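Local coordinates for conserved hypothetical protein (Agrobacterium tumefaciens, PDB 2FEX) that is of unknown function but belongs to the DJ-1/PfpI family and has the open-sheet alpha/beta fold shared with class I glutamine amidotransferases, at residues Met1-Ile6 with Glu31-Thr36; Ile6-Asp11 with Val68-Leu73; Leu59-Ile64 with Arg91-Leu96; Asp115-Gly120 with Val145-Val150. One frame throughout, in Å; residues are numbered along the deposited sequence.

Overall arrangement
Three of the four contacts are steps along one mixed sheet. Contact 1 pairs strands 31-36 and 3-7; contact 2, sharing I6 and with its centre about 13 Å from that of contact 1, pairs 3-7 with 66-69 and follows both into their loops, and both touch the second subunit. Contact 4 lies at the far edge of the sheet, its centre about 21 Å from that of contact 1, where hairpin strands 145-147 and 150-153 end the order. Contact 3, its centre about 11 Å from that of contact 1, ties together the loops entering strands 66-69 and 96-100. Along the chain contact 2 interleaves with contacts 1 and 3, whereas contact 4 comes last, so sequence-distant turns are woven into one compact domain.

Contact 1: residues Met1-Ile6 with Glu31-Thr36; sequences MTRIAI and EIVHAT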
loop_
_atom_site.group_PDB
_atom_site.type_symbol
_atom_site.label_atom_id
_atom_site.label_comp_id
_atom_site.label_asym_id
_atom_site.label_seq_id
_atom_site.Cartn_x
_atom_site.Cartn_y
_atom_site.Cartn_z
HETATM N N MSE A 1 21.727 -5.560 12.243
HETATM C CA MSE A 1 20.645 -4.559 12.013
HETATM C C MSE A 1 20.649 -4.108 10.544
HETATM O O MSE A 1 21.693 -3.715 10.001
HETATM C CB MSE A 1 20.788 -3.351 12.954
HETATM C CG MSE A 1 19.675 -2.267 12.785
HETATM SE SE MSE A 1 17.845 -2.930 13.280
HETATM C CE MSE A 1 18.334 -4.338 14.759
ATOM N N THR A 2 19.495 -4.226 9.900
ATOM C CA THR A 2 19.345 -3.798 8.530
ATOM C C THR A 2 18.461 -2.550 8.578
ATOM O O THR A 2 17.476 -2.532 9.314
ATOM C CB THR A 2 18.655 -4.881 7.661
ATOM O OG1 THR A 2 19.497 -6.047 7.606
ATOM C CG2 THR A 2 18.402 -4.391 6.288
ATOM N N ARG A 3 18.820 -1.536 7.784
ATOM C CA ARG A 3 18.040 -0.300 7.736
ATOM C C ARG A 3 17.784 0.060 6.282
ATOM O O ARG A 3 18.703 -0.002 5.453
ATOM C CB ARG A 3 18.800 0.862 8.380
ATOM C CG ARG A 3 18.994 0.825 9.889
ATOM C CD ARG A 3 19.761 2.119 10.330
ATOM N NE ARG A 3 18.892 3.177 10.846
ATOM C CZ ARG A 3 19.149 4.483 10.795
ATOM N NH1 ARG A 3 20.261 4.947 10.217
ATOM N NH2 ARG A 3 18.277 5.346 11.320
ATOM N N ILE A 4 16.533 0.434 5.973
ATOM C CA ILE A 4 16.184 0.717 4.596
ATOM C C ILE A 4 15.631 2.126 4.608
ATOM O O ILE A 4 14.728 2.417 5.409
ATOM C CB ILE A 4 15.077 -0.241 4.084
ATOM C CG1 ILE A 4 15.610 -1.725 4.066
ATOM C CG2 ILE A 4 14.517 0.204 2.689
ATOM C CD1 ILE A 4 14.502 -2.765 3.592
ATOM N N ALA A 5 16.102 2.974 3.700
ATOM C CA ALA A 5 15.539 4.309 3.521
ATOM C C ALA A 5 14.507 4.240 2.397
ATOM O O ALA A 5 14.772 3.689 1.296
ATOM C CB ALA A 5 16.649 5.294 3.109
ATOM N N ILE A 6 13.357 4.841 2.657
ATOM C CA ILE A 6 12.298 4.895 1.647
ATOM C C ILE A 6 12.107 6.374 1.315
ATOM O O ILE A 6 11.756 7.198 2.187
ATOM C CB ILE A 6 10.973 4.254 2.154
ATOM C CG1 ILE A 6 11.288 2.736 2.374
ATOM C CG2 ILE A 6 9.873 4.523 1.085
ATOM C CD1 ILE A 6 10.056 1.955 2.781
ATOM N N GLU A 31 14.780 -1.731 10.314
ATOM C CA GLU A 31 14.445 -0.349 10.653
ATOM C C GLU A 31 14.140 0.394 9.352
ATOM O O GLU A 31 14.889 0.273 8.398
ATOM C CB GLU A 31 15.608 0.350 11.357
ATOM C CG GLU A 31 15.247 1.732 11.887
ATOM C CD GLU A 31 16.449 2.489 12.408
ATOM O OE1 GLU A 31 17.461 1.826 12.793
ATOM O OE2 GLU A 31 16.372 3.736 12.404
ATOM N N ILE A 32 13.036 1.118 9.332
ATOM C CA ILE A 32 12.651 1.866 8.115
ATOM C C ILE A 32 12.825 3.328 8.421
ATOM O O ILE A 32 12.271 3.824 9.460
ATOM C CB ILE A 32 11.163 1.584 7.711
ATOM C CG1 ILE A 32 10.916 0.095 7.485
ATOM C CG2 ILE A 32 10.784 2.345 6.446
ATOM C CD1 ILE A 32 11.673 -0.462 6.271
ATOM N N VAL A 33 13.551 4.014 7.540
ATOM C CA VAL A 33 13.698 5.467 7.615
ATOM C C VAL A 33 12.929 6.061 6.428
ATOM O O VAL A 33 13.291 5.826 5.294
ATOM C CB VAL A 33 15.186 5.863 7.485
ATOM C CG1 VAL A 33 15.372 7.405 7.501
ATOM C CG2 VAL A 33 15.999 5.161 8.625
ATOM N N HIS A 34 11.912 6.875 6.703
ATOM C CA HIS A 34 11.198 7.535 5.628
ATOM C C HIS A 34 11.778 8.947 5.482
ATOM O O HIS A 34 11.985 9.648 6.486
ATOM C CB HIS A 34 9.679 7.635 5.925
ATOM C CG HIS A 34 8.972 6.342 5.658
ATOM N ND1 HIS A 34 8.641 5.481 6.681
ATOM C CD2 HIS A 34 8.545 5.771 4.507
ATOM C CE1 HIS A 34 8.057 4.410 6.163
ATOM N NE2 HIS A 34 7.980 4.555 4.846
ATOM N N ALA A 35 11.993 9.335 4.246
ATOM C CA ALA A 35 12.551 10.667 3.925
ATOM C C ALA A 35 11.746 11.377 2.845
ATOM O O ALA A 35 11.114 10.730 2.014
ATOM C CB ALA A 35 14.050 10.496 3.473
ATOM N N THR A 36 11.744 12.717 2.863
ATOM C CA THR A 36 11.168 13.511 1.769
ATOM C C THR A 36 12.299 14.475 1.337
ATOM O O THR A 36 13.279 14.705 2.076
ATOM C CB THR A 36 9.929 14.319 2.239
ATOM O OG1 THR A 36 10.360 15.216 3.331
ATOM C CG2 THR A 36 8.787 13.378 2.728
#
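R3 and E31 run side by side on the same face of a parallel strand pair. Both residues are modelled in two conformers, so the details hold for one of them. R3 CB lies 4.0 Å from E31 O; CG then passes 3.7 Å from E31 CB, CD lies 3.4 Å from E31 OE1 and NE 2.8 Å from the same oxygen. At the tip, R3 NH2 donates to E31 OE2 over 2.7 Å in a salt bridge. OE2 lies in the guanidinium plane, but NH2 meets it from above the carboxylate plane, and the two flat groups are turned 51° apart. V33 CG2 sits over one guanidinium face, near its rim. These strands, 3-7 and 31-36, are the two ends of a beta-alpha-beta unit joined through helix 18-27, as in other Rossmann-like open sheets. Backbone bonds alternate between them, from E31 N to T2 O at 3.0 Å through I4, V33 and I6 to A35 N on I6 O. The opposite face carries I4, I6, I32 and H34, and there I6 touches A21 of the helix. With CG1 of I6 anti to the carbonyl carbon (chi1 -65°), CD1 reaches I32 CG2 at 3.8 Å, while CB packs 3.7 Å from CD2 of the H34 ring; G46 of the second subunit packs on I32 and H34.

Contact 2: residues Ile6-Asp11 with Val68-Leu73; sequences IALAQD and VIPGGL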
loop_
_atom_site.group_PDB
_atom_site.type_symbol
_atom_site.label_atom_id
_atom_site.label_comp_id
_atom_site.label_asym_id
_atom_site.label_seq_id
_atom_site.Cartn_x
_atom_site.Cartn_y
_atom_site.Cartn_z
ATOM N N ILE A 6 13.357 4.841 2.657
ATOM C CA ILE A 6 12.298 4.895 1.647
ATOM C C ILE A 6 12.107 6.374 1.315
ATOM O O ILE A 6 11.756 7.198 2.187
ATOM C CB ILE A 6 10.973 4.254 2.154
ATOM C CG1 ILE A 6 11.288 2.736 2.374
ATOM C CG2 ILE A 6 9.873 4.523 1.085
ATOM C CD1 ILE A 6 10.056 1.955 2.781
ATOM N N ALA A 7 12.399 6.717 0.057
ATOM C CA ALA A 7 12.418 8.123 -0.353
ATOM C C ALA A 7 11.035 8.497 -0.895
ATOM O O ALA A 7 10.737 8.285 -2.088
ATOM C CB ALA A 7 13.517 8.354 -1.468
ATOM N N LEU A 8 10.211 9.050 -0.008
ATOM C CA LEU A 8 8.871 9.542 -0.376
ATOM C C LEU A 8 8.952 10.879 -1.084
ATOM O O LEU A 8 10.017 11.549 -1.135
ATOM C CB LEU A 8 8.034 9.739 0.928
ATOM C CG LEU A 8 7.853 8.464 1.795
ATOM C CD1 LEU A 8 7.065 8.811 3.106
ATOM C CD2 LEU A 8 7.186 7.242 0.992
ATOM N N ALA A 9 7.805 11.283 -1.612
ATOM C CA ALA A 9 7.681 12.596 -2.260
ATOM C C ALA A 9 6.227 12.890 -2.305
ATOM O O ALA A 9 5.359 11.988 -2.102
ATOM C CB ALA A 9 8.272 12.518 -3.668
ATOM N N GLN A 10 5.923 14.140 -2.619
ATOM C CA GLN A 10 4.530 14.532 -2.843
ATOM C C GLN A 10 3.922 13.608 -3.900
ATOM O O GLN A 10 4.575 13.313 -4.924
ATOM C CB GLN A 10 4.485 15.987 -3.310
ATOM C CG GLN A 10 4.847 16.964 -2.192
ATOM C CD GLN A 10 3.764 17.119 -1.106
ATOM O OE1 GLN A 10 2.727 16.431 -1.102
ATOM N NE2 GLN A 10 3.991 18.094 -0.212
ATOM N N ASP A 11 2.693 13.158 -3.641
ATOM C CA ASP A 11 1.931 12.323 -4.587
ATOM C C ASP A 11 2.616 10.978 -4.798
ATOM O O ASP A 11 2.473 10.356 -5.839
ATOM C CB ASP A 11 1.757 13.057 -5.941
ATOM C CG ASP A 11 0.915 14.293 -5.812
ATOM O OD1 ASP A 11 -0.149 14.217 -5.172
ATOM O OD2 ASP A 11 1.351 15.301 -6.346
ATOM N N VAL A 68 15.204 2.880 -1.316
ATOM C CA VAL A 68 14.021 2.379 -2.060
ATOM C C VAL A 68 13.190 3.581 -2.437
ATOM O O VAL A 68 12.840 4.389 -1.563
ATOM C CB VAL A 68 13.180 1.421 -1.191
ATOM C CG1 VAL A 68 11.881 1.037 -1.908
ATOM C CG2 VAL A 68 14.015 0.168 -0.860
ATOM N N ILE A 69 12.934 3.724 -3.735
ATOM C CA ILE A 69 12.255 4.926 -4.256
ATOM C C ILE A 69 10.901 4.531 -4.884
ATOM O O ILE A 69 10.872 3.954 -5.976
ATOM C CB ILE A 69 13.155 5.698 -5.250
ATOM C CG1 ILE A 69 14.566 5.872 -4.695
ATOM C CG2 ILE A 69 12.483 7.021 -5.605
ATOM C CD1 ILE A 69 15.501 6.503 -5.747
ATOM N N PRO A 70 9.765 4.813 -4.193
ATOM C CA PRO A 70 8.465 4.529 -4.822
ATOM C C PRO A 70 8.167 5.540 -5.952
ATOM O O PRO A 70 8.697 6.697 -5.966
ATOM C CB PRO A 70 7.410 4.767 -3.698
ATOM C CG PRO A 70 8.163 5.787 -2.744
ATOM C CD PRO A 70 9.660 5.354 -2.822
ATOM N N GLY A 71 7.298 5.154 -6.878
ATOM C CA GLY A 71 6.820 6.096 -7.869
ATOM C C GLY A 71 5.716 6.989 -7.356
ATOM O O GLY A 71 5.557 7.154 -6.116
ATOM N N GLY A 72 4.961 7.586 -8.304
ATOM C CA GLY A 72 3.969 8.579 -7.885
ATOM C C GLY A 72 3.948 9.673 -8.933
ATOM O O GLY A 72 4.546 9.485 -10.018
ATOM N N LEU A 73 3.252 10.770 -8.633
ATOM C CA LEU A 73 2.915 11.709 -9.754
ATOM C C LEU A 73 3.887 12.868 -9.909
ATOM O O LEU A 73 3.698 13.738 -10.793
ATOM C CB LEU A 73 1.544 12.304 -9.492
ATOM C CG LEU A 73 0.424 11.279 -9.407
ATOM C CD1 LEU A 73 -0.919 11.972 -9.109
ATOM C CD2 LEU A 73 0.289 10.372 -10.660
HETATM O O HOH W 1 9.667 8.871 -4.484
#
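The carbonyl oxygen of V68 is met twice by the neighbouring strand: A7 N donates to V68 O over 2.9 Å, and the CA-H of I6 approaches the same atom, I6 CA lying 3.3 Å from V68 O. This is the parallel pairing of strands 3-7 and 66-69 in the middle of the open sheet, at the C-terminal ends where members of the DJ-1 superfamily commonly place their active site. I69 points away from the pair and packs against A103 of a GxCxA sequence, which may form a nucleophile elbow as in relatives. Beyond the last bridge the chains part. P70 turns its ring to A7, CD lying 3.2 Å from A7 O, and a water lies within hydrogen-bonding distance of both A7 O and P70 O. The side chain of I6 crosses that of P70 at about a right angle, CG2 meeting the ring at CD; L8 brings only its CD2 branch to P70 CG. Farther on, G71 N is bound by E16 OE1, and G72, with no side chain to intrude, brings its CA to 3.1 Å from D11 O; its phi of 143° also suits glycine. The segments rejoin where L73 N donates to D11 O at 2.9 Å, the donor lying 40° above the carbonyl plane. Next to that bond, D11 CB packs 3.6 Å from L73 CB.

Contact 3: residues Leu59-Ile64 with Arg91-Leu96; sequences LDPVDI and RDRDRL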
loop_
_atom_site.group_PDB
_atom_site.type_symbol
_atom_site.label_atom_id
_atom_site.label_comp_id
_atom_site.label_asym_id
_atom_site.label_seq_id
_atom_site.Cartn_x
_atom_site.Cartn_y
_atom_site.Cartn_z
ATOM N N LEU A 59 20.338 11.438 4.357
ATOM C CA LEU A 59 20.469 9.983 4.252
ATOM C C LEU A 59 21.948 9.633 4.009
ATOM O O LEU A 59 22.546 10.095 3.006
ATOM C CB LEU A 59 19.607 9.469 3.087
ATOM C CG LEU A 59 18.102 9.677 3.255
ATOM C CD1 LEU A 59 17.404 9.193 1.986
ATOM C CD2 LEU A 59 17.579 8.814 4.494
ATOM N N ASP A 60 22.532 8.821 4.895
ATOM C CA ASP A 60 23.950 8.513 4.799
ATOM C C ASP A 60 24.089 6.985 4.604
ATOM O O ASP A 60 23.660 6.200 5.464
ATOM C CB ASP A 60 24.634 8.998 6.069
ATOM C CG ASP A 60 26.119 8.888 6.001
ATOM O OD1 ASP A 60 26.597 8.026 5.222
ATOM O OD2 ASP A 60 26.795 9.640 6.769
ATOM N N PRO A 61 24.656 6.580 3.469
ATOM C CA PRO A 61 24.764 5.132 3.182
ATOM C C PRO A 61 25.715 4.395 4.136
ATOM O O PRO A 61 25.717 3.163 4.174
ATOM C CB PRO A 61 25.227 5.090 1.716
ATOM C CG PRO A 61 26.098 6.362 1.610
ATOM C CD PRO A 61 25.250 7.381 2.388
ATOM N N VAL A 62 26.527 5.106 4.934
ATOM C CA VAL A 62 27.352 4.427 5.931
ATOM C C VAL A 62 26.451 3.591 6.853
ATOM O O VAL A 62 26.829 2.495 7.261
ATOM C CB VAL A 62 28.241 5.461 6.707
ATOM C CG1 VAL A 62 28.936 4.829 7.914
ATOM C CG2 VAL A 62 29.233 6.064 5.757
ATOM N N ASP A 63 25.235 4.104 7.120
ATOM C CA ASP A 63 24.307 3.656 8.124
ATOM C C ASP A 63 23.046 2.964 7.526
ATOM O O ASP A 63 22.211 2.425 8.238
ATOM C CB ASP A 63 23.916 4.910 8.928
ATOM C CG ASP A 63 25.137 5.666 9.471
ATOM O OD1 ASP A 63 26.171 5.009 9.782
ATOM O OD2 ASP A 63 25.077 6.922 9.562
ATOM N N ILE A 64 22.901 3.044 6.211
ATOM C CA ILE A 64 21.635 2.602 5.576
ATOM C C ILE A 64 21.989 1.592 4.485
ATOM O O ILE A 64 22.797 1.878 3.625
ATOM C CB ILE A 64 20.877 3.784 5.006
ATOM C CG1 ILE A 64 20.494 4.771 6.164
ATOM C CG2 ILE A 64 19.673 3.295 4.113
ATOM C CD1 ILE A 64 19.881 6.059 5.640
ATOM N N ARG A 91 25.106 4.258 -4.440
ATOM C CA ARG A 91 25.779 3.319 -5.371
ATOM C C ARG A 91 27.269 3.254 -5.095
ATOM O O ARG A 91 27.901 2.164 -5.198
ATOM C CB ARG A 91 25.539 3.717 -6.832
ATOM C CG ARG A 91 24.128 3.431 -7.236
ATOM C CD ARG A 91 23.993 1.939 -7.493
ATOM N NE ARG A 91 24.729 1.611 -8.713
ATOM C CZ ARG A 91 25.015 0.385 -9.134
ATOM N NH1 ARG A 91 24.694 -0.686 -8.402
ATOM N NH2 ARG A 91 25.644 0.246 -10.297
ATOM N N ASP A 92 27.862 4.400 -4.759
ATOM C CA ASP A 92 29.320 4.432 -4.522
ATOM C C ASP A 92 29.695 3.608 -3.279
ATOM O O ASP A 92 30.823 3.192 -3.165
ATOM C CB ASP A 92 29.853 5.865 -4.402
ATOM C CG ASP A 92 29.969 6.569 -5.738
ATOM O OD1 ASP A 92 29.767 5.933 -6.806
ATOM O OD2 ASP A 92 30.238 7.795 -5.720
ATOM N N ARG A 93 28.744 3.386 -2.372
ATOM C CA ARG A 93 28.917 2.611 -1.145
ATOM C C ARG A 93 28.446 1.168 -1.372
ATOM O O ARG A 93 28.319 0.402 -0.407
ATOM C CB ARG A 93 28.139 3.305 0.005
ATOM C CG ARG A 93 28.132 2.628 1.379
ATOM C CD ARG A 93 29.509 2.550 2.080
ATOM N NE ARG A 93 29.496 1.588 3.193
ATOM C CZ ARG A 93 29.329 0.271 3.046
ATOM N NH1 ARG A 93 29.150 -0.257 1.850
ATOM N NH2 ARG A 93 29.324 -0.537 4.095
ATOM N N ASP A 94 28.157 0.831 -2.623
ATOM C CA ASP A 94 27.660 -0.498 -2.989
ATOM C C ASP A 94 26.392 -0.862 -2.219
ATOM O O ASP A 94 26.182 -2.041 -1.845
ATOM C CB ASP A 94 28.766 -1.570 -2.765
ATOM C CG ASP A 94 29.922 -1.444 -3.789
ATOM O OD1 ASP A 94 29.641 -1.161 -4.994
ATOM O OD2 ASP A 94 31.104 -1.665 -3.407
ATOM N N ARG A 95 25.528 0.143 -1.973
ATOM C CA ARG A 95 24.236 -0.156 -1.389
ATOM C C ARG A 95 23.196 -0.402 -2.478
ATOM O O ARG A 95 23.177 0.283 -3.516
ATOM C CB ARG A 95 23.709 1.010 -0.520
ATOM C CG ARG A 95 24.615 1.439 0.599
ATOM C CD ARG A 95 24.948 0.251 1.498
ATOM N NE ARG A 95 25.502 0.746 2.734
ATOM C CZ ARG A 95 25.956 -0.051 3.689
ATOM N NH1 ARG A 95 25.954 -1.389 3.513
ATOM N NH2 ARG A 95 26.453 0.479 4.796
ATOM N N LEU A 96 22.282 -1.324 -2.173
ATOM C CA LEU A 96 21.114 -1.574 -3.027
ATOM C C LEU A 96 20.366 -0.274 -3.327
ATOM O O LEU A 96 20.107 0.493 -2.395
ATOM C CB LEU A 96 20.137 -2.493 -2.256
ATOM C CG LEU A 96 18.769 -2.748 -2.880
ATOM C CD1 LEU A 96 19.002 -3.420 -4.264
ATOM C CD2 LEU A 96 17.969 -3.696 -1.957
#
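P61 and R95 are joined first by hydrogen bonds. The guanidinium of R95 turns its NE side to the loop and grips a single acceptor with two nitrogens: NE reaches P61 O at 2.8 Å and NH2 the same P61 O at 2.9 Å. The oxygen lies within 6° of the guanidinium plane, which makes this a forked, side-on bite. V62 O stands at the same edge, 3.2 Å from R95 NH2. A bend at chi2 (-56°) turns the R95 chain so that its NE edge faces P61 O. Its other terminal nitrogen, NH1, has a long, weak ion pair with D65.

Apolar contacts come second. The ring of P61 takes the aliphatic stems of both arginines, CB of P61 lying 3.8 Å from R93 CB and 3.9 Å from R95 CG. R93 crosses the proline obliquely, and in one of its two modelled conformers its guanidinium lies over a face of that of R95. P61 also rests on R89 and F90 of helix 84-92.

D60 OD1 accepts from V62 N at 2.9 Å, an Asx turn, and D94, with positive phi, is the C-prime residue of a Schellman motif in which D94 N bonds R91 O and R95 N bonds F90 O. The Schellman motif ends helix 84-92 before strand 96-100, and the Asx turn shapes the loop into strand 66-69, its parallel neighbour in the open alpha/beta sheet.

Contact 4: residues Asp115-Gly120 with Val145-Val150; sequences DVAHTG and VSDGGV
V116 and V150 cross at about a right angle, CG2 of V116 meeting V150 CB at 4.1 Å. The chi1 of V116 (-66°) sets CG2 in the crowded position between its backbone N and carbonyl carbon, and turns CG1 the other way, onto G148 CA. V145 divides its two branches: CG1 lies 3.5 Å from A117 O and CG2 3.8 Å from T119 CG2, T119 and V145 slanting across each other. D147 has its CG anti to the backbone N, and the carboxylate thereby reaches A117, whose N donates to D147 OD2 over 2.9 Å at 168°; the amide meets the anti side, 16° out of the carboxylate plane. H118 points away, and its ring is held edge-on by V116 O, to which H118 ND1 donates at 2.8 Å; its other nitrogen has Y132 OH, while T119 OG1 bonds R139 O. A water lies within reach of both A117 O and V150 O. D147 to V150 forms a type I' turn, whose two glycines have positive phi, closing the hairpin of strands 145-147 and 150-153 at the sheet's edge. R91 bonds G148 O in the same turn. Chemically, the contact pairs the negative OD2 with a backbone amide, not a countercharge, so within these two segments the carboxylate is probably steadied by a peptide dipole.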
loop_
_atom_site.group_PDB
_atom_site.type_symbol
_atom_site.label_atom_id
_atom_site.label_comp_id
_atom_site.label_asym_id
_atom_site.label_seq_id
_atom_site.Cartn_x
_atom_site.Cartn_y
_atom_site.Cartn_z
ATOM N N ASP A 115 24.084 -0.387 -17.391
ATOM C CA ASP A 115 24.976 -1.517 -17.288
ATOM C C ASP A 115 24.365 -2.740 -16.567
ATOM O O ASP A 115 25.086 -3.683 -16.262
ATOM C CB ASP A 115 26.193 -1.035 -16.467
ATOM C CG ASP A 115 25.805 -0.504 -15.040
ATOM O OD1 ASP A 115 24.702 0.126 -14.786
ATOM O OD2 ASP A 115 26.655 -0.713 -14.134
ATOM N N VAL A 116 23.086 -2.672 -16.203
ATOM C CA VAL A 116 22.446 -3.755 -15.462
ATOM C C VAL A 116 21.125 -4.120 -16.084
ATOM O O VAL A 116 20.445 -3.261 -16.670
ATOM C CB VAL A 116 22.210 -3.398 -13.969
ATOM C CG1 VAL A 116 23.587 -3.244 -13.267
ATOM C CG2 VAL A 116 21.349 -2.125 -13.829
ATOM N N ALA A 117 20.735 -5.378 -15.899
ATOM C CA ALA A 117 19.410 -5.828 -16.319
ATOM C C ALA A 117 18.386 -5.078 -15.452
ATOM O O ALA A 117 18.634 -4.830 -14.257
ATOM C CB ALA A 117 19.271 -7.346 -16.157
ATOM N N HIS A 118 17.261 -4.697 -16.064
ATOM C CA HIS A 118 16.244 -3.888 -15.339
ATOM C C HIS A 118 14.920 -3.945 -16.102
ATOM O O HIS A 118 14.848 -4.494 -17.201
ATOM C CB HIS A 118 16.697 -2.434 -15.262
ATOM C CG HIS A 118 16.911 -1.810 -16.620
ATOM N ND1 HIS A 118 18.125 -1.839 -17.284
ATOM C CD2 HIS A 118 16.034 -1.204 -17.453
ATOM C CE1 HIS A 118 17.978 -1.302 -18.489
ATOM N NE2 HIS A 118 16.713 -0.919 -18.623
ATOM N N THR A 119 13.872 -3.393 -15.487
ATOM C CA THR A 119 12.607 -3.251 -16.161
ATOM C C THR A 119 12.004 -1.905 -15.692
ATOM O O THR A 119 12.724 -1.034 -15.147
ATOM C CB THR A 119 11.672 -4.455 -15.900
ATOM O OG1 THR A 119 10.522 -4.416 -16.777
ATOM C CG2 THR A 119 11.244 -4.519 -14.398
ATOM N N GLY A 120 10.729 -1.717 -16.008
ATOM C CA GLY A 120 10.082 -0.409 -15.727
ATOM C C GLY A 120 8.632 -0.540 -16.137
ATOM O O GLY A 120 8.110 -1.666 -16.434
ATOM N N VAL A 145 12.913 -6.894 -11.566
ATOM C CA VAL A 145 14.232 -7.381 -11.948
ATOM C C VAL A 145 15.270 -6.916 -10.917
ATOM O O VAL A 145 15.193 -5.786 -10.370
ATOM C CB VAL A 145 14.578 -6.854 -13.319
ATOM C CG1 VAL A 145 16.087 -7.139 -13.710
ATOM C CG2 VAL A 145 13.660 -7.435 -14.369
ATOM N N SER A 146 16.195 -7.821 -10.611
ATOM C CA SER A 146 17.328 -7.491 -9.736
ATOM C C SER A 146 18.642 -7.861 -10.418
ATOM O O SER A 146 18.861 -9.052 -10.779
ATOM C CB SER A 146 17.209 -8.257 -8.426
ATOM O OG SER A 146 18.277 -7.883 -7.571
ATOM N N ASP A 147 19.537 -6.895 -10.526
ATOM C CA ASP A 147 20.846 -7.152 -11.130
ATOM C C ASP A 147 21.825 -6.053 -10.699
ATOM O O ASP A 147 21.480 -4.862 -10.664
ATOM C CB ASP A 147 20.738 -7.147 -12.654
ATOM C CG ASP A 147 22.005 -7.660 -13.337
ATOM O OD1 ASP A 147 22.608 -8.660 -12.843
ATOM O OD2 ASP A 147 22.423 -7.064 -14.338
ATOM N N GLY A 148 23.059 -6.446 -10.391
ATOM C CA GLY A 148 24.109 -5.479 -10.096
ATOM C C GLY A 148 23.815 -4.532 -8.942
ATOM O O GLY A 148 24.356 -3.427 -8.919
ATOM N N GLY A 149 22.992 -4.979 -7.993
ATOM C CA GLY A 149 22.604 -4.134 -6.828
ATOM C C GLY A 149 21.544 -3.107 -7.142
ATOM O O GLY A 149 21.361 -2.140 -6.392
ATOM N N VAL A 150 20.824 -3.296 -8.250
ATOM C CA VAL A 150 19.736 -2.399 -8.601
ATOM C C VAL A 150 18.482 -3.244 -8.822
ATOM O O VAL A 150 18.471 -4.213 -9.599
ATOM C CB VAL A 150 20.086 -1.639 -9.934
ATOM C CG1 VAL A 150 18.885 -0.773 -10.427
ATOM C CG2 VAL A 150 21.344 -0.765 -9.734
HETATM O O HOH W 2 17.165 -3.689 -12.121
#